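Local coordinates for protein triosephosphate isomerase (Toxoplasma gondii, PDB 5UPR) that probably interconverts D-glyceraldehyde 3-phosphate and dihydroxyacetone phosphate as a homodimeric TIM-barrel isomerase of glycolysis and gluconeogenesis, at residues Q66-Y78 and S86-L100. Numbering follows the deposited sequence.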
# COMPACT_ATOMS: atom_id res chain seq x y z
N GLN A 66 14.55 -4.76 -13.50
CA GLN A 66 14.50 -4.03 -12.25
C GLN A 66 13.12 -4.18 -11.64
O GLN A 66 12.17 -4.52 -12.32
CB GLN A 66 14.83 -2.58 -12.54
CG GLN A 66 16.25 -2.32 -13.04
CD GLN A 66 16.61 -0.88 -12.98
OE1 GLN A 66 16.10 -0.10 -13.74
NE2 GLN A 66 17.44 -0.50 -12.03
N VAL A 67 13.03 -3.90 -10.35
CA VAL A 67 11.76 -4.06 -9.62
C VAL A 67 11.15 -2.70 -9.32
O VAL A 67 11.86 -1.70 -9.20
CB VAL A 67 11.88 -4.91 -8.37
CG1 VAL A 67 12.57 -6.21 -8.70
CG2 VAL A 67 12.72 -4.20 -7.32
N ALA A 68 9.83 -2.68 -9.20
CA ALA A 68 9.05 -1.49 -8.85
C ALA A 68 8.00 -1.77 -7.78
O ALA A 68 7.46 -2.87 -7.74
CB ALA A 68 8.32 -0.96 -10.07
N ALA A 69 7.65 -0.75 -7.00
CA ALA A 69 6.42 -0.82 -6.24
C ALA A 69 5.29 -0.27 -7.10
O ALA A 69 5.51 0.56 -7.98
CB ALA A 69 6.56 -0.01 -4.92
N GLN A 70 4.05 -0.68 -6.78
CA GLN A 70 2.83 -0.25 -7.50
C GLN A 70 2.24 1.10 -7.04
O GLN A 70 1.21 1.53 -7.64
CB GLN A 70 1.75 -1.35 -7.37
CG GLN A 70 2.08 -2.65 -8.11
CD GLN A 70 1.03 -3.75 -7.91
OE1 GLN A 70 -0.15 -3.45 -7.52
NE2 GLN A 70 1.41 -5.01 -8.20
N ASP A 71 2.84 1.72 -6.01
CA ASP A 71 2.36 3.00 -5.45
C ASP A 71 3.46 3.44 -4.52
O ASP A 71 4.36 2.65 -4.17
CB ASP A 71 1.07 2.80 -4.66
CG ASP A 71 0.41 4.11 -4.17
OD1 ASP A 71 0.58 5.20 -4.74
OD2 ASP A 71 -0.29 4.00 -3.12
N SER A 72 3.40 4.72 -4.15
CA SER A 72 4.36 5.32 -3.22
C SER A 72 3.65 6.48 -2.49
O SER A 72 2.84 7.15 -3.11
CB SER A 72 5.48 5.85 -4.12
OG SER A 72 6.50 6.21 -3.35
N SER A 73 3.88 6.66 -1.18
CA SER A 73 3.08 7.58 -0.39
C SER A 73 3.32 9.08 -0.76
O SER A 73 4.41 9.50 -1.23
CB SER A 73 3.39 7.35 1.08
OG SER A 73 2.51 8.09 1.90
N THR A 74 2.27 9.90 -0.53
CA THR A 74 2.42 11.32 -0.45
C THR A 74 3.40 11.74 0.66
O THR A 74 3.93 12.83 0.63
CB THR A 74 1.09 12.06 -0.15
OG1 THR A 74 0.50 11.52 1.04
CG2 THR A 74 0.16 11.90 -1.25
N GLN A 75 3.55 10.88 1.65
CA GLN A 75 4.41 11.17 2.83
C GLN A 75 5.80 10.70 2.45
O GLN A 75 6.01 9.50 2.19
CB GLN A 75 3.88 10.45 4.06
CG GLN A 75 2.39 10.70 4.30
CD GLN A 75 2.08 12.17 4.42
OE1 GLN A 75 2.45 12.78 5.41
NE2 GLN A 75 1.42 12.73 3.43
N GLN A 76 6.75 11.63 2.40
CA GLN A 76 8.00 11.38 1.73
C GLN A 76 8.99 10.52 2.50
O GLN A 76 9.71 9.74 1.90
CB GLN A 76 8.69 12.75 1.42
CG GLN A 76 10.00 12.59 0.70
CD GLN A 76 10.58 13.90 0.18
OE1 GLN A 76 9.85 14.79 -0.27
NE2 GLN A 76 11.91 13.99 0.21
N ALA A 77 9.04 10.65 3.81
CA ALA A 77 10.13 10.11 4.62
C ALA A 77 9.56 9.02 5.59
O ALA A 77 8.55 8.46 5.30
CB ALA A 77 10.77 11.23 5.40
N TYR A 78 10.23 8.71 6.68
CA TYR A 78 9.72 7.77 7.70
C TYR A 78 8.89 8.56 8.74
O TYR A 78 9.15 9.71 9.04
CB TYR A 78 10.89 7.06 8.44
CG TYR A 78 11.79 6.22 7.52
CD1 TYR A 78 11.28 5.10 6.92
CD2 TYR A 78 13.12 6.52 7.30
CE1 TYR A 78 12.07 4.27 6.13
CE2 TYR A 78 13.94 5.71 6.48
CZ TYR A 78 13.38 4.61 5.85
OH TYR A 78 14.08 3.74 5.03
N SER A 86 6.61 4.88 2.17
CA SER A 86 7.18 6.14 1.69
C SER A 86 8.26 5.92 0.62
O SER A 86 8.91 4.85 0.54
CB SER A 86 7.76 6.93 2.85
OG SER A 86 8.85 6.24 3.45
N PRO A 87 8.49 6.97 -0.23
CA PRO A 87 9.53 6.79 -1.23
C PRO A 87 10.91 6.60 -0.60
O PRO A 87 11.77 5.91 -1.17
CB PRO A 87 9.44 8.07 -2.05
CG PRO A 87 8.62 9.04 -1.22
CD PRO A 87 7.67 8.18 -0.44
N LYS A 88 11.14 7.20 0.54
CA LYS A 88 12.45 7.05 1.21
C LYS A 88 12.63 5.60 1.61
O LYS A 88 13.71 5.04 1.42
CB LYS A 88 12.51 7.98 2.41
CG LYS A 88 13.83 7.98 3.17
CD LYS A 88 13.74 9.05 4.27
CE LYS A 88 14.76 8.89 5.31
NZ LYS A 88 16.00 9.53 4.91
N MSE A 89 11.58 4.97 2.17
CA MSE A 89 11.65 3.54 2.54
C MSE A 89 11.94 2.67 1.34
O MSE A 89 12.77 1.72 1.40
CB MSE A 89 10.30 3.15 3.19
CG MSE A 89 10.31 1.71 3.62
SE MSE A 89 8.58 1.15 4.28
CE MSE A 89 8.66 1.98 6.05
N ILE A 90 11.20 2.96 0.25
CA ILE A 90 11.27 2.16 -0.97
C ILE A 90 12.72 2.26 -1.52
O ILE A 90 13.36 1.28 -1.81
CB ILE A 90 10.19 2.61 -1.99
CG1 ILE A 90 8.80 2.17 -1.49
CG2 ILE A 90 10.42 2.02 -3.37
CD1 ILE A 90 7.66 2.92 -2.16
N LYS A 91 13.24 3.48 -1.59
CA LYS A 91 14.60 3.67 -2.10
C LYS A 91 15.66 2.98 -1.23
O LYS A 91 16.59 2.35 -1.75
CB LYS A 91 14.91 5.18 -2.20
CG LYS A 91 16.32 5.53 -2.67
CD LYS A 91 16.48 5.11 -4.11
CE LYS A 91 17.90 5.32 -4.63
NZ LYS A 91 17.77 5.26 -6.09
N GLU A 92 15.55 3.12 0.09
CA GLU A 92 16.50 2.49 1.00
C GLU A 92 16.40 0.95 0.98
O GLU A 92 17.35 0.26 1.35
CB GLU A 92 16.28 3.02 2.41
CG GLU A 92 17.31 2.57 3.41
CD GLU A 92 17.46 3.49 4.66
OE1 GLU A 92 16.63 4.41 4.99
OE2 GLU A 92 18.54 3.29 5.35
N LYS A 93 15.28 0.39 0.54
CA LYS A 93 15.17 -1.04 0.33
C LYS A 93 15.72 -1.43 -1.08
O LYS A 93 15.56 -2.59 -1.51
CB LYS A 93 13.69 -1.44 0.52
CG LYS A 93 13.30 -2.90 0.41
CD LYS A 93 14.06 -3.77 1.37
CE LYS A 93 13.51 -5.21 1.42
NZ LYS A 93 14.58 -6.14 1.92
N ASN A 94 16.39 -0.49 -1.78
CA ASN A 94 16.96 -0.74 -3.13
C ASN A 94 15.96 -1.07 -4.23
O ASN A 94 16.26 -1.79 -5.15
CB ASN A 94 18.06 -1.81 -3.11
CG ASN A 94 19.04 -1.60 -2.00
OD1 ASN A 94 19.80 -0.62 -1.96
ND2 ASN A 94 19.08 -2.57 -1.07
N ILE A 95 14.77 -0.53 -4.13
CA ILE A 95 13.76 -0.62 -5.16
C ILE A 95 13.91 0.64 -6.01
O ILE A 95 13.69 1.73 -5.49
CB ILE A 95 12.37 -0.72 -4.52
CG1 ILE A 95 12.26 -1.99 -3.66
CG2 ILE A 95 11.29 -0.68 -5.61
CD1 ILE A 95 11.11 -1.98 -2.66
N PRO A 96 14.27 0.49 -7.33
CA PRO A 96 14.57 1.73 -8.08
C PRO A 96 13.38 2.43 -8.73
O PRO A 96 13.52 3.61 -9.04
CB PRO A 96 15.57 1.29 -9.14
CG PRO A 96 15.39 -0.21 -9.25
CD PRO A 96 14.76 -0.72 -8.01
N TRP A 97 12.21 1.77 -8.85
CA TRP A 97 11.09 2.30 -9.58
C TRP A 97 9.81 2.28 -8.77
O TRP A 97 9.61 1.39 -7.94
CB TRP A 97 10.81 1.52 -10.88
CG TRP A 97 11.82 1.75 -11.93
CD1 TRP A 97 12.96 1.07 -12.09
CD2 TRP A 97 11.78 2.70 -13.00
NE1 TRP A 97 13.66 1.53 -13.16
CE2 TRP A 97 12.99 2.57 -13.72
CE3 TRP A 97 10.87 3.69 -13.39
CZ2 TRP A 97 13.31 3.35 -14.82
CZ3 TRP A 97 11.19 4.51 -14.49
CH2 TRP A 97 12.38 4.31 -15.19
N VAL A 98 8.92 3.21 -9.08
CA VAL A 98 7.55 3.19 -8.62
C VAL A 98 6.56 3.52 -9.76
O VAL A 98 6.89 4.34 -10.62
CB VAL A 98 7.29 4.17 -7.47
CG1 VAL A 98 8.04 3.66 -6.25
CG2 VAL A 98 7.66 5.62 -7.80
N VAL A 99 5.38 2.91 -9.70
CA VAL A 99 4.25 3.26 -10.54
C VAL A 99 3.37 4.23 -9.80
O VAL A 99 2.99 3.97 -8.63
CB VAL A 99 3.42 2.01 -10.89
CG1 VAL A 99 2.23 2.37 -11.78
CG2 VAL A 99 4.33 0.90 -11.55
N LEU A 100 3.06 5.39 -10.42
CA LEU A 100 2.21 6.41 -9.76
C LEU A 100 1.11 6.87 -10.66
O LEU A 100 1.29 6.98 -11.91
CB LEU A 100 3.10 7.59 -9.36
CG LEU A 100 3.99 7.33 -8.14
CD1 LEU A 100 4.84 8.55 -7.78
CD2 LEU A 100 3.14 6.96 -6.93
O HOH W 1 13.77 0.61 3.75
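A69 lies against V98 where neighbouring parallel strands of the TIM barrel, 66-69 and 97-100, adjoin, with helix 87-92 in their crossover. A69 N donates to W97 O (3.1 Å) and A69 O receives V99 N (2.9 Å). Small side chains suit this tight part: A68 CB sits 3.6 Å from W97 CB, while A69 CB on the other face is small enough for V98 CG1 and I90 CD1 to pack against it. S72 CB touches both V98 CG1 and L100 CD2. Where strand 97-100 begins, the indole N-H of W97 meets Q66 OE1 (3.0 Å) within the ring plane but above the amide plane; Q66 is poorly ordered, so this link is probably soft.

S86 N-caps the helix: OG is tucked between its backbone N and carbonyl carbon (chi1 64°), where it accepts from M89 N and gives a weak bond to A77 O.

The solvent side is built on partly exposed Y78 and exposed E92. The Y78 ring spans the helix, with CE1 3.6 Å from M89 CB and CE2 against the aliphatic K88 CE, and its hydroxyl donates to E92 OE1 (2.6 Å) from above the carboxylate plane. The second subunit packs on M89 and E92. The chemistry grades from backbone bonds and apolar packing at the barrel wall to a short hydroxyl-to-carboxylate bond, probably strengthened by charge on E92, tying Y78 to the helix's last turn.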